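Local coordinates for protein adenylosuccinate lyase (PDB 4EEI) that probably catalyses the fumarate-releasing cleavage of adenylosuccinate to AMP, and of the related succinylated carboxamide ribotide, in de novo purine synthesis, at residues E25-R37 / I189-L202. Residues are numbered along the deposited sequence; the frame is centred on the assembly and turned at random.
With EDO (1,2-ethanediol), chain Y.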
loop_
_atom_site.group_PDB
_atom_site.type_symbol
_atom_site.label_atom_id
_atom_site.label_comp_id
_atom_site.label_asym_id
_atom_site.label_seq_id
_atom_site.Cartn_x
_atom_site.Cartn_y
_atom_site.Cartn_z
ATOM N N GLU B 25 24.876 0.955 26.098
ATOM C CA GLU B 25 24.500 2.157 26.838
ATOM C C GLU B 25 23.208 1.929 27.625
ATOM O O GLU B 25 23.083 2.347 28.781
ATOM C CB GLU B 25 24.338 3.351 25.887
ATOM C CG GLU B 25 23.972 4.647 26.612
ATOM C CD GLU B 25 23.732 5.827 25.672
ATOM O OE1 GLU B 25 24.064 5.727 24.470
ATOM O OE2 GLU B 25 23.203 6.858 26.146
ATOM N N VAL B 26 22.247 1.258 26.995
ATOM C CA VAL B 26 20.990 0.906 27.654
ATOM C C VAL B 26 21.181 -0.085 28.806
ATOM O O VAL B 26 20.597 0.090 29.886
ATOM C CB VAL B 26 19.976 0.376 26.623
ATOM C CG1 VAL B 26 18.695 -0.056 27.300
ATOM C CG2 VAL B 26 19.695 1.454 25.594
ATOM N N GLU B 27 21.990 -1.121 28.587
ATOM C CA GLU B 27 22.298 -2.080 29.654
ATOM C C GLU B 27 22.931 -1.379 30.856
ATOM O O GLU B 27 22.658 -1.724 32.007
ATOM C CB GLU B 27 23.270 -3.164 29.163
ATOM C CG GLU B 27 22.708 -4.154 28.142
ATOM C CD GLU B 27 21.928 -5.306 28.776
ATOM O OE1 GLU B 27 21.589 -5.231 29.982
ATOM O OE2 GLU B 27 21.652 -6.298 28.060
ATOM N N LEU B 28 23.781 -0.395 30.590
ATOM C CA LEU B 28 24.512 0.258 31.671
ATOM C C LEU B 28 23.636 1.279 32.375
ATOM O O LEU B 28 23.866 1.605 33.536
ATOM C CB LEU B 28 25.788 0.913 31.138
ATOM C CG LEU B 28 26.818 -0.083 30.624
ATOM C CD1 LEU B 28 28.044 0.639 30.084
ATOM C CD2 LEU B 28 27.195 -1.044 31.745
ATOM N N ALA B 29 22.632 1.788 31.669
ATOM C CA ALA B 29 21.675 2.707 32.289
ATOM C C ALA B 29 20.858 2.003 33.376
ATOM O O ALA B 29 20.729 2.513 34.497
ATOM C CB ALA B 29 20.761 3.326 31.242
ATOM N N ILE B 30 20.301 0.836 33.055
ATOM C CA ILE B 30 19.544 0.092 34.057
ATOM C C ILE B 30 20.482 -0.463 35.139
ATOM O O ILE B 30 20.129 -0.504 36.320
ATOM C CB ILE B 30 18.663 -1.020 33.422
ATOM C CG1 ILE B 30 17.763 -1.659 34.482
ATOM C CG2 ILE B 30 19.513 -2.080 32.728
ATOM C CD1 ILE B 30 16.838 -0.663 35.155
ATOM N N LEU B 31 21.690 -0.856 34.752
ATOM C CA LEU B 31 22.642 -1.389 35.730
ATOM C C LEU B 31 23.004 -0.320 36.756
ATOM O O LEU B 31 23.093 -0.601 37.950
ATOM C CB LEU B 31 23.902 -1.922 35.038
ATOM C CG LEU B 31 24.984 -2.561 35.915
ATOM C CD1 LEU B 31 24.471 -3.798 36.631
ATOM C CD2 LEU B 31 26.223 -2.908 35.081
ATOM N N GLU B 32 23.200 0.909 36.288
ATOM C CA GLU B 32 23.530 2.020 37.179
ATOM C C GLU B 32 22.347 2.333 38.094
ATOM O O GLU B 32 22.516 2.596 39.285
ATOM C CB GLU B 32 23.928 3.262 36.366
ATOM C CG GLU B 32 24.209 4.504 37.212
ATOM C CD GLU B 32 24.753 5.677 36.405
ATOM O OE1 GLU B 32 25.227 5.468 35.264
ATOM O OE2 GLU B 32 24.702 6.814 36.921
ATOM N N ALA B 33 21.142 2.290 37.537
ATOM C CA ALA B 33 19.935 2.470 38.342
ATOM C C ALA B 33 19.892 1.440 39.468
ATOM O O ALA B 33 19.593 1.764 40.623
ATOM C CB ALA B 33 18.695 2.352 37.460
ATOM N N LEU B 34 20.211 0.197 39.128
ATOM C CA LEU B 34 20.124 -0.896 40.081
ATOM C C LEU B 34 21.184 -0.808 41.170
ATOM O O LEU B 34 21.137 -1.559 42.135
ATOM C CB LEU B 34 20.189 -2.239 39.357
ATOM C CG LEU B 34 18.920 -2.590 38.577
ATOM C CD1 LEU B 34 19.075 -3.897 37.807
ATOM C CD2 LEU B 34 17.726 -2.669 39.523
ATOM N N GLU B 35 22.128 0.113 41.017
ATOM C CA GLU B 35 23.123 0.354 42.054
ATOM C C GLU B 35 22.491 0.966 43.301
ATOM O O GLU B 35 23.077 0.938 44.382
ATOM C CB GLU B 35 24.243 1.253 41.528
ATOM C CG GLU B 35 25.298 0.512 40.722
ATOM C CD GLU B 35 26.397 1.425 40.215
ATOM O OE1 GLU B 35 26.560 2.531 40.771
ATOM O OE2 GLU B 35 27.100 1.034 39.261
ATOM N N ASP B 36 21.291 1.515 43.145
ATOM C CA ASP B 36 20.514 1.991 44.284
ATOM C C ASP B 36 19.886 0.830 45.046
ATOM O O ASP B 36 19.293 1.021 46.106
ATOM C CB ASP B 36 19.428 2.963 43.824
ATOM C CG ASP B 36 19.966 4.353 43.550
ATOM O OD1 ASP B 36 21.196 4.545 43.644
ATOM O OD2 ASP B 36 19.160 5.253 43.242
ATOM N N ARG B 37 20.018 -0.373 44.498
ATOM C CA ARG B 37 19.541 -1.574 45.170
ATOM C C ARG B 37 20.681 -2.556 45.413
ATOM O O ARG B 37 21.469 -2.384 46.340
ATOM C CB ARG B 37 18.431 -2.238 44.355
ATOM C CG ARG B 37 17.257 -1.320 44.059
ATOM C CD ARG B 37 15.932 -2.034 44.262
ATOM N NE ARG B 37 15.346 -2.460 42.995
ATOM C CZ ARG B 37 14.895 -3.686 42.758
ATOM N NH1 ARG B 37 14.377 -3.987 41.576
ATOM N NH2 ARG B 37 14.963 -4.614 43.702
ATOM N N ILE B 189 11.048 -8.321 38.545
ATOM C CA ILE B 189 12.293 -8.056 39.250
ATOM C C ILE B 189 12.540 -6.550 39.388
ATOM O O ILE B 189 12.897 -6.053 40.459
ATOM C CB ILE B 189 13.479 -8.693 38.507
ATOM C CG1 ILE B 189 13.226 -10.182 38.269
ATOM C CG2 ILE B 189 14.766 -8.479 39.282
ATOM C CD1 ILE B 189 12.960 -10.959 39.535
ATOM N N LEU B 190 12.352 -5.832 38.292
ATOM C CA LEU B 190 12.579 -4.394 38.266
ATOM C C LEU B 190 11.411 -3.651 38.907
ATOM O O LEU B 190 10.350 -4.232 39.125
ATOM C CB LEU B 190 12.758 -3.928 36.823
ATOM C CG LEU B 190 13.818 -4.695 36.035
ATOM C CD1 LEU B 190 13.857 -4.236 34.570
ATOM C CD2 LEU B 190 15.172 -4.529 36.691
ATOM N N THR B 191 11.615 -2.373 39.220
ATOM C CA THR B 191 10.558 -1.532 39.778
ATOM C C THR B 191 10.379 -0.351 38.843
ATOM O O THR B 191 11.274 -0.059 38.047
ATOM C CB THR B 191 10.929 -0.977 41.165
ATOM O OG1 THR B 191 12.053 -0.099 41.042
ATOM C CG2 THR B 191 11.246 -2.105 42.161
ATOM N N THR B 192 9.248 0.347 38.936
ATOM C CA THR B 192 9.065 1.537 38.096
ATOM C C THR B 192 10.072 2.634 38.455
ATOM O O THR B 192 10.423 3.465 37.620
ATOM C CB THR B 192 7.633 2.089 38.150
ATOM O OG1 THR B 192 7.231 2.246 39.516
ATOM C CG2 THR B 192 6.669 1.145 37.424
ATOM N N GLU B 193 10.536 2.629 39.699
ATOM C CA GLU B 193 11.570 3.561 40.128
ATOM C C GLU B 193 12.898 3.282 39.409
ATOM O O GLU B 193 13.582 4.218 38.965
ATOM C CB GLU B 193 11.759 3.470 41.643
ATOM C CG GLU B 193 12.826 4.404 42.196
ATOM C CD GLU B 193 13.040 4.229 43.702
ATOM O OE1 GLU B 193 13.438 3.121 44.129
ATOM O OE2 GLU B 193 12.811 5.202 44.454
ATOM N N ASP B 194 13.270 2.005 39.296
ATOM C CA ASP B 194 14.482 1.646 38.556
ATOM C C ASP B 194 14.359 2.099 37.117
ATOM O O ASP B 194 15.258 2.734 36.566
ATOM C CB ASP B 194 14.701 0.136 38.551
ATOM C CG ASP B 194 14.858 -0.442 39.933
ATOM O OD1 ASP B 194 15.394 0.255 40.818
ATOM O OD2 ASP B 194 14.446 -1.610 40.122
ATOM N N GLU B 195 13.234 1.744 36.512
ATOM C CA GLU B 195 12.965 2.091 35.127
ATOM C C GLU B 195 13.099 3.589 34.907
ATOM O O GLU B 195 13.751 4.034 33.966
ATOM C CB GLU B 195 11.558 1.635 34.754
ATOM C CG GLU B 195 11.163 1.996 33.344
ATOM C CD GLU B 195 9.801 1.454 32.981
ATOM O OE1 GLU B 195 8.859 1.628 33.789
ATOM O OE2 GLU B 195 9.668 0.878 31.879
ATOM N N LYS B 196 12.498 4.367 35.801
ATOM C CA LYS B 196 12.509 5.826 35.687
ATOM C C LYS B 196 13.931 6.407 35.789
ATOM O O LYS B 196 14.303 7.317 35.033
ATOM C CB LYS B 196 11.610 6.420 36.782
ATOM C CG LYS B 196 11.333 7.908 36.634
ATOM C CD LYS B 196 10.636 8.188 35.315
ATOM C CE LYS B 196 10.270 9.657 35.181
ATOM N NZ LYS B 196 11.450 10.551 35.355
ATOM N N LYS B 197 14.725 5.888 36.723
ATOM C CA LYS B 197 16.108 6.347 36.874
ATOM C C LYS B 197 16.920 6.044 35.619
ATOM O O LYS B 197 17.665 6.886 35.119
ATOM C CB LYS B 197 16.763 5.698 38.095
ATOM C CG LYS B 197 16.215 6.177 39.430
ATOM C CD LYS B 197 16.830 5.390 40.590
ATOM C CE LYS B 197 16.198 5.767 41.924
ATOM N NZ LYS B 197 16.488 4.742 42.971
ATOM N N ALA B 198 16.765 4.831 35.106
ATOM C CA ALA B 198 17.480 4.422 33.906
ATOM C C ALA B 198 17.066 5.277 32.710
ATOM O O ALA B 198 17.905 5.674 31.903
ATOM C CB ALA B 198 17.226 2.955 33.622
ATOM N N ALA B 199 15.765 5.542 32.584
ATOM C CA ALA B 199 15.256 6.391 31.503
ATOM C C ALA B 199 15.806 7.810 31.602
ATOM O O ALA B 199 16.136 8.431 30.582
ATOM C CB ALA B 199 13.730 6.401 31.502
ATOM N N ASP B 200 15.913 8.325 32.827
ATOM C CA ASP B 200 16.470 9.662 33.040
ATOM C C ASP B 200 17.944 9.736 32.629
ATOM O O ASP B 200 18.411 10.757 32.117
ATOM C CB ASP B 200 16.324 10.094 34.503
ATOM C CG ASP B 200 14.899 10.495 34.862
ATOM O OD1 ASP B 200 14.074 10.693 33.943
ATOM O OD2 ASP B 200 14.615 10.620 36.075
ATOM N N ILE B 201 18.676 8.652 32.858
ATOM C CA ILE B 201 20.066 8.578 32.407
ATOM C C ILE B 201 20.133 8.638 30.878
ATOM O O ILE B 201 21.011 9.291 30.306
ATOM C CB ILE B 201 20.766 7.312 32.954
ATOM C CG1 ILE B 201 21.060 7.481 34.450
ATOM C CG2 ILE B 201 22.068 7.042 32.216
ATOM C CD1 ILE B 201 21.374 6.184 35.162
ATOM N N LEU B 202 19.190 7.982 30.214
ATOM C CA LEU B 202 19.175 7.947 28.753
ATOM C C LEU B 202 18.628 9.232 28.139
ATOM O O LEU B 202 18.972 9.576 27.001
ATOM C CB LEU B 202 18.375 6.743 28.254
ATOM C CG LEU B 202 18.983 5.381 28.575
ATOM C CD1 LEU B 202 18.094 4.249 28.031
ATOM C CD2 LEU B 202 20.407 5.293 28.007
HETATM C C1 EDO Y . 20.917 1.362 48.684
HETATM O O1 EDO Y . 22.086 1.276 47.856
HETATM C C2 EDO Y . 20.339 -0.034 48.894
HETATM O O2 EDO Y . 21.379 -0.918 49.335
HETATM O O HOH W 1 21.310 8.687 25.455
HETATM O O HOH W 2 13.640 -6.839 42.774
#
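Ala198 sets its CB against the backbone of the facing helix, 3.7 Å from Ile30 CA, with Ala29 and Ala33 on its flanks. These small residues let the axes of helices 25-33 and 192-202 come within 8.0 Å while running at 131° to each other. Ala33 CB rests over the backbone of helix 192-202, 3.6 Å from Asp194 O. In Ile30, CG1 is anti to the backbone N (chi1 -173°), and chi2 then sets CD1 near the CB atoms of Ala198 and Asp194. Toward one end, the branches of Leu202 pack against Glu25, Val26 and Ala29. Its side chain crosses that of Val26 at about a right angle and passes that of Glu25 in the opposite direction, CD2 lying against Glu25 CG and OE2. A water donates to both Glu25 OE2 and Leu202 O. Ile201 CD1 lies against the carboxylate of Glu32.

At the other end the contact turns polar. Arg37, bent at chi2 and chi3, forms a side-on salt bridge with Asp194, NE and NH1 both reaching OD2, with guanidinium and carboxylate only 7° from coplanar. NH1 is the shorter arm, 2.8 Å from Asp194 OD2, and also donates to Ile189 O; a second water joins NH2 to that carbonyl. Thr191 CG2 lies over one guanidinium face. Nearby, Lys197 NZ makes a salt bridge to the anti lone pair of Asp36 OD2. Leu190 O accepts from Lys420 NZ, and Thr192 OG1 is hydrogen-bonded to Glu421, both of a second subunit; the Leu190 side chain lies about 11 Å from a bound succinate. Thr191 N donates to Asp194 OD2 from above the carboxylate plane and Asp194 N to Thr191 OG1, a capping box starting a helix closely packed through small residues, within the mainly helical fold of the fumarate lyase family.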